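Local coordinates for protein thermosome subunit (PDB 3AQ1) that probably binds unfolded proteins and uses ATP hydrolysis to help them fold, as a group II chaperonin that crystallised as an open-state monomer, at residues A[107-112]-A[344-349]. Numbering follows the deposited sequence.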
# COMPACT_ATOMS: atom_id res chain seq x y z
N ILE A 107 -7.36 1.98 -12.03
CA ILE A 107 -6.09 1.71 -11.35
C ILE A 107 -6.18 0.44 -10.49
O ILE A 107 -5.41 -0.49 -10.67
CB ILE A 107 -5.61 2.94 -10.54
CG1 ILE A 107 -5.05 3.99 -11.50
CG2 ILE A 107 -4.55 2.57 -9.50
CD1 ILE A 107 -4.62 5.25 -10.82
N ALA A 108 -7.15 0.41 -9.57
CA ALA A 108 -7.37 -0.77 -8.74
C ALA A 108 -7.53 -2.05 -9.57
O ALA A 108 -7.02 -3.11 -9.20
CB ALA A 108 -8.59 -0.57 -7.82
N GLY A 109 -8.25 -1.95 -10.68
CA GLY A 109 -8.39 -3.07 -11.61
C GLY A 109 -7.07 -3.75 -11.95
O GLY A 109 -7.01 -4.97 -12.06
N THR A 110 -6.01 -2.97 -12.11
CA THR A 110 -4.73 -3.52 -12.53
C THR A 110 -4.14 -4.52 -11.52
O THR A 110 -3.32 -5.36 -11.89
CB THR A 110 -3.67 -2.42 -12.80
OG1 THR A 110 -3.21 -1.87 -11.56
CG2 THR A 110 -4.24 -1.33 -13.70
N ALA A 111 -4.55 -4.43 -10.26
CA ALA A 111 -3.99 -5.32 -9.23
C ALA A 111 -4.79 -6.61 -9.05
O ALA A 111 -4.42 -7.49 -8.27
CB ALA A 111 -3.84 -4.57 -7.89
N ILE A 112 -5.85 -6.73 -9.82
CA ILE A 112 -6.83 -7.79 -9.65
C ILE A 112 -6.90 -8.62 -10.92
O ILE A 112 -7.65 -8.30 -11.85
CB ILE A 112 -8.23 -7.18 -9.34
CG1 ILE A 112 -8.14 -6.16 -8.19
CG2 ILE A 112 -9.26 -8.27 -9.07
CD1 ILE A 112 -9.48 -5.54 -7.82
N ASP A 344 -3.67 -6.05 -2.48
CA ASP A 344 -2.85 -5.41 -3.51
C ASP A 344 -3.50 -4.16 -4.06
O ASP A 344 -2.86 -3.11 -4.15
CB ASP A 344 -2.55 -6.38 -4.64
CG ASP A 344 -1.57 -7.44 -4.24
OD1 ASP A 344 -0.78 -7.19 -3.30
OD2 ASP A 344 -1.59 -8.53 -4.86
N ALA A 345 -4.78 -4.25 -4.42
CA ALA A 345 -5.47 -3.11 -5.01
C ALA A 345 -5.52 -1.92 -4.06
O ALA A 345 -5.31 -0.79 -4.48
CB ALA A 345 -6.86 -3.50 -5.46
N LEU A 346 -5.79 -2.18 -2.78
CA LEU A 346 -5.83 -1.12 -1.78
C LEU A 346 -4.51 -0.33 -1.81
O LEU A 346 -4.52 0.89 -1.93
CB LEU A 346 -6.10 -1.68 -0.37
CG LEU A 346 -7.53 -2.12 -0.06
CD1 LEU A 346 -7.59 -3.04 1.14
CD2 LEU A 346 -8.46 -0.95 0.12
N HIS A 347 -3.40 -1.05 -1.75
CA HIS A 347 -2.06 -0.44 -1.78
C HIS A 347 -1.77 0.37 -3.04
O HIS A 347 -1.35 1.52 -2.93
CB HIS A 347 -0.98 -1.51 -1.58
CG HIS A 347 -0.84 -1.95 -0.16
ND1 HIS A 347 0.10 -1.41 0.70
CD2 HIS A 347 -1.53 -2.86 0.57
CE1 HIS A 347 -0.01 -1.98 1.89
NE2 HIS A 347 -0.99 -2.86 1.84
N VAL A 348 -2.00 -0.22 -4.21
CA VAL A 348 -1.77 0.49 -5.47
C VAL A 348 -2.56 1.79 -5.51
O VAL A 348 -2.03 2.85 -5.82
CB VAL A 348 -2.11 -0.37 -6.71
CG1 VAL A 348 -1.71 0.37 -7.96
CG2 VAL A 348 -1.40 -1.70 -6.66
N VAL A 349 -3.85 1.71 -5.21
CA VAL A 349 -4.67 2.91 -5.17
C VAL A 349 -4.19 3.93 -4.12
O VAL A 349 -4.12 5.14 -4.39
CB VAL A 349 -6.13 2.55 -4.97
CG1 VAL A 349 -6.99 3.82 -4.95
CG2 VAL A 349 -6.57 1.62 -6.08
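Ala345 sets its methyl among Ala108, Ala111 and Ile112, and small residues suit this place because the CA atoms of Ala108 and Ala345 lie just 4.8 Å apart. The two methyls of that pair meet at 4.1 Å between CB atoms. Ala111 CB points toward helix 332-355 and rests on its backbone, 3.6 Å from Ala345 N, with Asp344 CB and Val348 CG2 beside it. Away from the alanines, branched chains make the contact through their methyls. Val348 splits its branches: with CG1 anti to the backbone N (chi1 -174°), that methyl goes to Ile107 CG2 at 3.9 Å, while CG2 turns to Ala111 CB. Val349, its CG2 anti to the carbonyl carbon, brings that methyl to Ala108 CB. Ile107 crosses both valines obliquely, its CG2 methyl reaching each of them. From the other end, Ile112 brings CG1 to within 4.0 Å of Ala345 CB. No hydrogen bond links the segments; within 107-112, Thr110 OG1 donates in the carbonyl plane to Ile107 O at 2.7 Å, an oxygen that also accepts from Thr110 N. A type I turn from Gly109 to Ile112 places Ala111 and Ile112 against Ala345. Consistent with the intermediate domain of a group II chaperonin, which links equatorial and apical domains, the contact joins the end region of helix 101-109 to the middle of helix 332-355, with helix 121-132 covering Ile112 and Ala345, and Leu346 packing on strand 151-157.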